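Local coordinates for methylxanthine N1-demethylase NdmA (Pseudomonas putida, PDB 6ICN), which removes the N1-methyl group of caffeine as formaldehyde to give theobromine, the first step of caffeine degradation, as a Rieske non-heme iron oxygenase, at residues T40-E43 with L44-H48; Q113-P116 with A117-N120; R336-L339 with R340-K343. All blocks are in the same frame, centred on the assembly; numbering follows the deposited sequence.

Interaction 1: residues T40-E43 with L44-H48; sequences TVTE and LEKAH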
ATOM      1  N   THR A  40      -8.022  -2.693 -28.524  1.00 16.51           N
ATOM      2  CA  THR A  40      -7.204  -2.230 -29.634  1.00 15.40           C
ATOM      3  C   THR A  40      -6.317  -3.369 -30.124  1.00 16.27           C
ATOM      4  O   THR A  40      -6.052  -4.341 -29.402  1.00 15.97           O
ATOM      5  CB  THR A  40      -6.310  -1.052 -29.234  1.00 18.32           C
ATOM      6  OG1 THR A  40      -5.344  -1.493 -28.264  1.00 17.78           O
ATOM      7  CG2 THR A  40      -7.143   0.096 -28.647  1.00 17.11           C
ATOM      8  N   VAL A  41      -5.876  -3.247 -31.382  1.00 16.44           N
ATOM      9  CA  VAL A  41      -4.884  -4.187 -31.908  1.00 14.29           C
ATOM     10  C   VAL A  41      -3.634  -4.161 -31.040  1.00 17.14           C
ATOM     11  O   VAL A  41      -3.074  -5.212 -30.698  1.00 16.35           O
ATOM     12  CB  VAL A  41      -4.568  -3.874 -33.384  1.00 16.79           C
ATOM     13  CG1 VAL A  41      -3.388  -4.736 -33.885  1.00 20.04           C
ATOM     14  CG2 VAL A  41      -5.804  -4.145 -34.248  1.00 18.81           C
ATOM     15  N   THR A  42      -3.234  -2.963 -30.603  1.00 17.68           N
ATOM     16  CA  THR A  42      -2.104  -2.814 -29.687  1.00 17.43           C
ATOM     17  C   THR A  42      -2.290  -3.644 -28.414  1.00 16.38           C
ATOM     18  O   THR A  42      -1.373  -4.367 -27.994  1.00 16.24           O
ATOM     19  CB  THR A  42      -1.907  -1.333 -29.372  1.00 17.82           C
ATOM     20  OG1 THR A  42      -1.424  -0.686 -30.561  1.00 20.36           O
ATOM     21  CG2 THR A  42      -0.879  -1.152 -28.241  1.00 21.38           C
ATOM     22  N   GLU A  43      -3.481  -3.591 -27.802  1.00 16.57           N
ATOM     23  CA  GLU A  43      -3.728  -4.430 -26.627  1.00 17.94           C
ATOM     24  C   GLU A  43      -3.571  -5.913 -26.944  1.00 15.53           C
ATOM     25  O   GLU A  43      -2.990  -6.666 -26.152  1.00 16.70           O
ATOM     26  CB  GLU A  43      -5.127  -4.166 -26.066  1.00 15.23           C
ATOM     27  CG  GLU A  43      -5.271  -2.889 -25.302  1.00 21.48           C
ATOM     28  CD  GLU A  43      -6.682  -2.727 -24.782  1.00 25.08           C
ATOM     29  OE1 GLU A  43      -7.611  -2.750 -25.607  1.00 19.44           O
ATOM     30  OE2 GLU A  43      -6.862  -2.582 -23.550  1.00 32.30           O
ATOM     31  N   LEU A  44      -4.086  -6.362 -28.099  1.00 14.26           N
ATOM     32  CA  LEU A  44      -3.927  -7.766 -28.451  1.00 14.66           C
ATOM     33  C   LEU A  44      -2.453  -8.137 -28.571  1.00 14.40           C
ATOM     34  O   LEU A  44      -2.021  -9.177 -28.057  1.00 16.29           O
ATOM     35  CB  LEU A  44      -4.680  -8.054 -29.753  1.00 16.02           C
ATOM     36  CG  LEU A  44      -4.589  -9.484 -30.288  1.00 16.16           C
ATOM     37  CD1 LEU A  44      -4.942 -10.542 -29.265  1.00 19.74           C
ATOM     38  CD2 LEU A  44      -5.555  -9.586 -31.462  1.00 22.83           C
ATOM     39  N   GLU A  45      -1.669  -7.286 -29.225  1.00 15.49           N
ATOM     40  CA  GLU A  45      -0.260  -7.610 -29.474  1.00 15.63           C
ATOM     41  C   GLU A  45       0.566  -7.564 -28.202  1.00 16.05           C
ATOM     42  O   GLU A  45       1.536  -8.332 -28.065  1.00 16.28           O
ATOM     43  CB  GLU A  45       0.311  -6.644 -30.516  1.00 16.02           C
ATOM     44  CG  GLU A  45      -0.304  -6.864 -31.890  1.00 15.93           C
ATOM     45  CD  GLU A  45       0.199  -5.900 -32.941  1.00 20.55           C
ATOM     46  OE1 GLU A  45       1.108  -5.102 -32.660  1.00 20.64           O
ATOM     47  OE2 GLU A  45      -0.310  -5.952 -34.081  1.00 21.08           O
ATOM     48  N   LYS A  46       0.180  -6.710 -27.248  1.00 16.66           N
ATOM     49  CA  LYS A  46       0.893  -6.610 -25.976  1.00 17.02           C
ATOM     50  C   LYS A  46       0.522  -7.701 -24.977  1.00 18.73           C
ATOM     51  O   LYS A  46       1.260  -7.899 -24.003  1.00 20.35           O
ATOM     52  CB  LYS A  46       0.625  -5.253 -25.320  1.00 19.69           C
ATOM     53  CG  LYS A  46       1.392  -4.115 -25.971  1.00 23.34           C
ATOM     54  CD  LYS A  46       0.889  -2.750 -25.513  1.00 30.00           C
ATOM     55  CE  LYS A  46       1.331  -2.414 -24.108  1.00 37.57           C
ATOM     56  NZ  LYS A  46       1.163  -0.955 -23.874  1.00 43.05           N
ATOM     57  N   ALA A  47      -0.595  -8.407 -25.192  1.00 15.91           N
ATOM     58  CA  ALA A  47      -1.127  -9.307 -24.168  1.00 18.03           C
ATOM     59  C   ALA A  47      -0.173 -10.452 -23.861  1.00 18.72           C
ATOM     60  O   ALA A  47      -0.049 -10.874 -22.704  1.00 23.70           O
ATOM     61  CB  ALA A  47      -2.480  -9.871 -24.614  1.00 18.77           C
ATOM     62  N   HIS A  48       0.494 -10.977 -24.880  1.00 17.06           N
ATOM     63  CA  HIS A  48       1.322 -12.170 -24.818  1.00 18.70           C
ATOM     64  C   HIS A  48       2.616 -11.865 -25.565  1.00 17.34           C
ATOM     65  O   HIS A  48       2.587 -11.167 -26.593  1.00 17.63           O
ATOM     66  CB  HIS A  48       0.584 -13.355 -25.465  1.00 17.73           C
ATOM     67  CG  HIS A  48       1.265 -14.675 -25.294  1.00 17.38           C
ATOM     68  ND1 HIS A  48       2.303 -15.085 -26.104  1.00 17.36           N
ATOM     69  CD2 HIS A  48       1.052 -15.682 -24.412  1.00 18.58           C
ATOM     70  CE1 HIS A  48       2.700 -16.290 -25.729  1.00 19.24           C
ATOM     71  NE2 HIS A  48       1.969 -16.667 -24.694  1.00 20.26           N
TER
HETATM   72  O   HOH W   1      -0.188  -2.111 -32.678  1.00 35.19           O
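The carboxylate of Glu-45 lies over the first turn of helix 41-47, with OE2 3.3 Å from Val-41 CG1. That methyl group and water 1 both lie out of the carboxylate plane, on the same side of it. Water 1 donates a long 3.3 Å bond to Glu-45 OE1 and sits 2.8 Å from Thr-42 OG1, linking the two side chains beside the second subunit. OE1 is also hydrogen-bonded to Ser-292 OG of the second subunit, whose Tyr-294 packs on Thr-42, Glu-45 and Lys-46. With an alanine in place of Glu-45, Ser-292 of the second subunit and the bridging water would probably lose their carboxylate partner, and Val-41 CG1 the group that lies against it. The second flat group, the Glu-43 carboxylate, turns back to the helix start: OE1 accepts from Thr-40 N at 2.9 Å through its anti lone pair, and also forms a salt bridge with Lys-279. In return Glu-43 N donates to Thr-40 OG1 at 2.8 Å. Thr-42 and Lys-46 run side by side; with chi1 -70° for OG1, Thr-42 CG2 is anti to the backbone N, which brings the methyl within 3.6 Å of Lys-46 CD. Beneath these side chains, Leu-44 N, Glu-45 N and Lys-46 N bond to the carbonyls of Thr-40, Val-41 and Thr-42. The buried Leu-44 packs on Tyr-73 and Leu-55 of the Rieske-domain sheet. The reciprocal Thr-40 and Glu-43 bonds make a capping box, with Thr-40 as N-cap where strand 35-40 gives way to the short helix.

Interaction 2: residues Q113-P116 with A117-N120; sequences QLVP and ACPN
Ala-117 follows Pro-116 directly, and these two residues form the corners of a type I beta turn running from Val-115 to Cys-118. Ala-117 takes the second corner and packs on Ser-190 of the third subunit. Cys-118 closes the turn: its N donates to Val-115 O at 3.0 Å, with an N-H...O angle of 153°. The donor stands above the carbonyl plane, 48° out of it, and so misses the lone pairs. Val-115 CG1, anti to its own backbone N (chi1 174°), lies alongside the cysteine, 4.1 Å from both Cys-118 CB and SG. Pro-119 then sets its ring CD 3.5 Å from Pro-116 O. Val-115 and Pro-116 also pack on Trp-104 of the cluster pocket, and the Pro-116 side chain is about 7 Å from the [2Fe-2S] cluster. The third subunit covers the turn, its Phe-194 on Pro-116 and its Val-326 on Cys-118. Apart from one backbone hydrogen bond the contact is van der Waals; the proline, its phi (-60°) restricted by the ring, is compatible with the first corner of a type I turn.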
ATOM      1  N   GLN A 113      -8.803 -29.855 -33.020  1.00 17.72           N
ATOM      2  CA  GLN A 113      -8.133 -30.632 -34.058  1.00 19.74           C
ATOM      3  C   GLN A 113      -6.986 -31.478 -33.530  1.00 21.59           C
ATOM      4  O   GLN A 113      -6.364 -32.215 -34.310  1.00 21.04           O
ATOM      5  CB  GLN A 113      -7.615 -29.702 -35.170  1.00 20.14           C
ATOM      6  CG  GLN A 113      -8.704 -28.923 -35.916  1.00 20.85           C
ATOM      7  CD  GLN A 113      -9.706 -29.819 -36.652  1.00 26.22           C
ATOM      8  OE1 GLN A 113      -9.464 -31.013 -36.866  1.00 27.88           O
ATOM      9  NE2 GLN A 113     -10.847 -29.245 -37.030  1.00 25.61           N
ATOM     10  N   LEU A 114      -6.691 -31.408 -32.236  1.00 18.94           N
ATOM     11  CA  LEU A 114      -5.636 -32.218 -31.640  1.00 17.65           C
ATOM     12  C   LEU A 114      -5.948 -32.431 -30.168  1.00 20.86           C
ATOM     13  O   LEU A 114      -6.163 -31.458 -29.436  1.00 19.02           O
ATOM     14  CB  LEU A 114      -4.265 -31.557 -31.784  1.00 17.65           C
ATOM     15  CG  LEU A 114      -3.152 -32.365 -31.116  1.00 20.65           C
ATOM     16  CD1 LEU A 114      -3.006 -33.738 -31.763  1.00 26.82           C
ATOM     17  CD2 LEU A 114      -1.838 -31.595 -31.125  1.00 21.46           C
ATOM     18  N   VAL A 115      -5.969 -33.692 -29.758  1.00 19.35           N
ATOM     19  CA  VAL A 115      -6.047 -34.102 -28.362  1.00 18.73           C
ATOM     20  C   VAL A 115      -4.757 -34.839 -28.032  1.00 19.70           C
ATOM     21  O   VAL A 115      -4.604 -36.018 -28.358  1.00 21.50           O
ATOM     22  CB  VAL A 115      -7.274 -35.001 -28.109  1.00 19.33           C
ATOM     23  CG1 VAL A 115      -7.283 -35.555 -26.674  1.00 19.51           C
ATOM     24  CG2 VAL A 115      -8.569 -34.252 -28.453  1.00 17.33           C
ATOM     25  N   PRO A 116      -3.782 -34.165 -27.411  1.00 18.27           N
ATOM     26  CA  PRO A 116      -2.453 -34.791 -27.266  1.00 18.40           C
ATOM     27  C   PRO A 116      -2.467 -36.093 -26.488  1.00 19.16           C
ATOM     28  O   PRO A 116      -1.613 -36.964 -26.717  1.00 23.54           O
ATOM     29  CB  PRO A 116      -1.638 -33.709 -26.547  1.00 19.14           C
ATOM     30  CG  PRO A 116      -2.280 -32.418 -27.010  1.00 21.33           C
ATOM     31  CD  PRO A 116      -3.765 -32.735 -27.056  1.00 18.20           C
ATOM     32  N   ALA A 117      -3.389 -36.242 -25.540  1.00 20.64           N
ATOM     33  CA  ALA A 117      -3.406 -37.447 -24.723  1.00 22.57           C
ATOM     34  C   ALA A 117      -3.844 -38.674 -25.515  1.00 27.30           C
ATOM     35  O   ALA A 117      -3.492 -39.800 -25.142  1.00 26.99           O
ATOM     36  CB  ALA A 117      -4.324 -37.235 -23.523  1.00 23.49           C
ATOM     37  N   CYS A 118      -4.603 -38.476 -26.599  1.00 24.51           N
ATOM     38  CA  CYS A 118      -5.255 -39.568 -27.333  1.00 30.18           C
ATOM     39  C   CYS A 118      -4.989 -39.437 -28.826  1.00 30.98           C
ATOM     40  O   CYS A 118      -5.924 -39.399 -29.625  1.00 32.92           O
ATOM     41  CB  CYS A 118      -6.763 -39.555 -27.100  1.00 25.77           C
ATOM     42  SG  CYS A 118      -7.307 -39.464 -25.422  1.00 32.13           S
ATOM     43  N   PRO A 119      -3.726 -39.347 -29.239  1.00 34.19           N
ATOM     44  CA  PRO A 119      -3.453 -38.972 -30.636  1.00 40.87           C
ATOM     45  C   PRO A 119      -4.097 -39.905 -31.657  1.00 44.17           C
ATOM     46  O   PRO A 119      -4.452 -39.453 -32.754  1.00 48.77           O
ATOM     47  CB  PRO A 119      -1.921 -39.010 -30.709  1.00 41.29           C
ATOM     48  CG  PRO A 119      -1.542 -40.048 -29.698  1.00 42.52           C
ATOM     49  CD  PRO A 119      -2.518 -39.851 -28.556  1.00 36.87           C
ATOM     50  N   ASN A 120      -4.288 -41.184 -31.316  1.00 44.09           N
ATOM     51  CA  ASN A 120      -4.878 -42.146 -32.242  1.00 46.03           C
ATOM     52  C   ASN A 120      -6.403 -42.178 -32.192  1.00 44.71           C
ATOM     53  O   ASN A 120      -7.034 -42.569 -33.180  1.00 48.91           O
ATOM     54  CB  ASN A 120      -4.342 -43.551 -31.952  1.00 46.20           C
ATOM     55  CG  ASN A 120      -2.826 -43.607 -31.946  1.00 50.65           C
ATOM     56  OD1 ASN A 120      -2.163 -42.952 -32.758  1.00 51.24           O
ATOM     57  ND2 ASN A 120      -2.264 -44.386 -31.020  1.00 50.15           N
TER

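Interaction 3: residues R336-L339 with R340-K343; sequences RKWL and RELK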
ATOM      1  N   ARG A 336     -32.929   7.822 -27.118  1.00 16.48           N
ATOM      2  CA  ARG A 336     -33.671   6.864 -26.315  1.00 17.66           C
ATOM      3  C   ARG A 336     -34.851   6.287 -27.089  1.00 17.64           C
ATOM      4  O   ARG A 336     -35.152   5.095 -26.972  1.00 18.35           O
ATOM      5  CB  ARG A 336     -34.137   7.536 -25.026  1.00 20.85           C
ATOM      6  CG  ARG A 336     -32.976   7.906 -24.095  1.00 19.01           C
ATOM      7  CD  ARG A 336     -33.450   8.689 -22.865  1.00 18.23           C
ATOM      8  NE  ARG A 336     -32.310   8.953 -21.984  1.00 17.45           N
ATOM      9  CZ  ARG A 336     -32.390   9.324 -20.707  1.00 17.64           C
ATOM     10  NH1 ARG A 336     -33.571   9.493 -20.108  1.00 21.18           N
ATOM     11  NH2 ARG A 336     -31.271   9.537 -20.027  1.00 17.52           N
ATOM     12  N   LYS A 337     -35.513   7.127 -27.891  1.00 21.04           N
ATOM     13  CA  LYS A 337     -36.644   6.681 -28.699  1.00 22.23           C
ATOM     14  C   LYS A 337     -36.220   5.624 -29.713  1.00 19.73           C
ATOM     15  O   LYS A 337     -36.878   4.581 -29.852  1.00 21.59           O
ATOM     16  CB  LYS A 337     -37.265   7.883 -29.412  1.00 22.64           C
ATOM     17  CG  LYS A 337     -38.449   7.522 -30.318  1.00 25.94           C
ATOM     18  CD  LYS A 337     -39.051   8.784 -30.900  1.00 26.28           C
ATOM     19  CE  LYS A 337     -40.110   8.445 -31.939  1.00 35.71           C
ATOM     20  NZ  LYS A 337     -40.737   9.689 -32.458  1.00 39.51           N
ATOM     21  N   TRP A 338     -35.111   5.872 -30.423  1.00 20.69           N
ATOM     22  CA  TRP A 338     -34.650   4.892 -31.406  1.00 19.90           C
ATOM     23  C   TRP A 338     -34.215   3.595 -30.732  1.00 19.80           C
ATOM     24  O   TRP A 338     -34.548   2.503 -31.203  1.00 20.53           O
ATOM     25  CB  TRP A 338     -33.517   5.473 -32.250  1.00 18.39           C
ATOM     26  CG  TRP A 338     -33.287   4.730 -33.558  1.00 18.68           C
ATOM     27  CD1 TRP A 338     -33.911   3.599 -33.996  1.00 22.11           C
ATOM     28  CD2 TRP A 338     -32.363   5.101 -34.580  1.00 19.81           C
ATOM     29  NE1 TRP A 338     -33.438   3.244 -35.250  1.00 21.09           N
ATOM     30  CE2 TRP A 338     -32.490   4.157 -35.630  1.00 19.68           C
ATOM     31  CE3 TRP A 338     -31.458   6.155 -34.723  1.00 18.47           C
ATOM     32  CZ2 TRP A 338     -31.714   4.225 -36.785  1.00 20.07           C
ATOM     33  CZ3 TRP A 338     -30.696   6.236 -35.867  1.00 20.63           C
ATOM     34  CH2 TRP A 338     -30.827   5.266 -36.894  1.00 20.63           C
ATOM     35  N   LEU A 339     -33.474   3.681 -29.617  1.00 20.46           N
ATOM     36  CA  LEU A 339     -33.092   2.455 -28.920  1.00 20.23           C
ATOM     37  C   LEU A 339     -34.318   1.639 -28.513  1.00 20.26           C
ATOM     38  O   LEU A 339     -34.322   0.407 -28.629  1.00 21.50           O
ATOM     39  CB  LEU A 339     -32.251   2.773 -27.682  1.00 22.11           C
ATOM     40  CG  LEU A 339     -30.834   3.280 -27.904  1.00 20.55           C
ATOM     41  CD1 LEU A 339     -30.134   3.414 -26.538  1.00 21.19           C
ATOM     42  CD2 LEU A 339     -30.046   2.364 -28.810  1.00 21.50           C
ATOM     43  N   ARG A 340     -35.364   2.308 -28.013  1.00 20.84           N
ATOM     44  CA  ARG A 340     -36.609   1.624 -27.657  1.00 21.76           C
ATOM     45  C   ARG A 340     -37.203   0.906 -28.866  1.00 20.97           C
ATOM     46  O   ARG A 340     -37.643  -0.249 -28.755  1.00 23.36           O
ATOM     47  CB  ARG A 340     -37.631   2.625 -27.068  1.00 23.95           C
ATOM     48  CG  ARG A 340     -38.897   1.962 -26.452  1.00 32.76           C
ATOM     49  CD  ARG A 340     -39.949   2.967 -25.925  1.00 41.84           C
ATOM     50  NE  ARG A 340     -39.355   4.262 -25.563  1.00 52.36           N
ATOM     51  CZ  ARG A 340     -39.712   5.456 -26.053  1.00 49.71           C
ATOM     52  NH1 ARG A 340     -40.655   5.563 -26.994  1.00 49.87           N
ATOM     53  NH2 ARG A 340     -39.079   6.544 -25.587  1.00 51.11           N
ATOM     54  N   GLU A 341     -37.201   1.570 -30.025  1.00 21.50           N
ATOM     55  CA  GLU A 341     -37.741   0.962 -31.241  1.00 22.13           C
ATOM     56  C   GLU A 341     -36.922  -0.251 -31.654  1.00 25.20           C
ATOM     57  O   GLU A 341     -37.474  -1.249 -32.134  1.00 24.61           O
ATOM     58  CB  GLU A 341     -37.763   1.977 -32.377  1.00 22.19           C
ATOM     59  CG  GLU A 341     -38.763   3.114 -32.202  1.00 25.48           C
ATOM     60  CD  GLU A 341     -38.635   4.148 -33.296  1.00 25.83           C
ATOM     61  OE1 GLU A 341     -38.019   3.836 -34.343  1.00 31.73           O
ATOM     62  OE2 GLU A 341     -39.143   5.275 -33.130  1.00 31.24           O
ATOM     63  N   LEU A 342     -35.601  -0.177 -31.492  1.00 21.89           N
ATOM     64  CA  LEU A 342     -34.762  -1.313 -31.861  1.00 22.72           C
ATOM     65  C   LEU A 342     -35.019  -2.497 -30.944  1.00 22.46           C
ATOM     66  O   LEU A 342     -35.083  -3.652 -31.395  1.00 22.53           O
ATOM     67  CB  LEU A 342     -33.282  -0.896 -31.839  1.00 18.54           C
ATOM     68  CG  LEU A 342     -32.855   0.070 -32.958  1.00 21.28           C
ATOM     69  CD1 LEU A 342     -31.534   0.782 -32.673  1.00 22.00           C
ATOM     70  CD2 LEU A 342     -32.785  -0.678 -34.308  1.00 22.76           C
ATOM     71  N   LYS A 343     -35.168  -2.232 -29.644  1.00 20.07           N
ATOM     72  CA  LYS A 343     -35.463  -3.294 -28.696  1.00 21.96           C
ATOM     73  C   LYS A 343     -36.806  -3.955 -29.006  1.00 25.23           C
ATOM     74  O   LYS A 343     -36.922  -5.189 -28.987  1.00 25.98           O
ATOM     75  CB  LYS A 343     -35.449  -2.721 -27.281  1.00 26.09           C
ATOM     76  CG  LYS A 343     -35.776  -3.725 -26.218  1.00 29.91           C
ATOM     77  CD  LYS A 343     -35.792  -3.055 -24.852  1.00 39.87           C
ATOM     78  CE  LYS A 343     -36.258  -4.031 -23.790  1.00 52.16           C
ATOM     79  NZ  LYS A 343     -37.586  -3.647 -23.226  1.00 56.32           N
TER
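Apolar contact is led by Trp-338 and Leu-342, one helical turn apart. Leu-342 CD1 lies over the face of the indole, 4.2 Å from the centroid of the Trp-338 five-membered ring and 24° off its normal, a CH-pi contact. Leu-342 CG adds a 3.8 Å approach to Trp-338 CD1, and Leu-339 CD2 touches Leu-342 CD1 more loosely at 4.4 Å. The indole NE1 bonds to Ala-356 O, which helps fix the ring's rotation. Among the charged side chains, the methylene chain of Lys-337, not its amine, lies against the Glu-341 carboxylate: Lys-337 CE is 3.5 Å from Glu-341 OE2, whereas Lys-337 NZ stays 4.7 Å from that oxygen, too far for a salt bridge, though the opposite charges probably attract weakly. Glu-341 OE1 forms its salt bridge with Arg-215, which also makes a cation-pi contact with Trp-338. Arg-340 bends at chi3 (-25°), swinging its guanidinium back so that Lys-337 CA lies over one face of it, off-centre toward the rim. Backbone bonds follow the regular alpha-helical pattern, from Arg-340 N to Arg-336 O through Lys-343 N to Leu-339 O, all 2.9 to 3.0 Å. Within the C-terminal domain, this part of helix 330-348 reaches helix 350-358 through Leu-342, which packs on Phe-353 and Leu-357, helix 179-186 through Leu-339, and strand 219-225 through Trp-338, whose indole and Phe-220 meet edge-to-face.

How the interactions relate
From the N terminus the contacts follow in series, each within one continuous piece of chain; none closes a long loop, and none nests in or crosses another. Interaction 1 starts helix 41-47 beside the six-stranded sheet of the Rieske domain. Interaction 2 lies in the same domain, where the chain leaves strand 112-114 near the cluster; the two centres are about 30 Å apart. Interaction 3 belongs to the C-terminal domain, with its centre about 34 Å from that of interaction 1 and about 49 Å from that of interaction 2. Interaction 1 packs against the second subunit and interaction 2 against the third, so the Rieske domain has two different partners in the assembly.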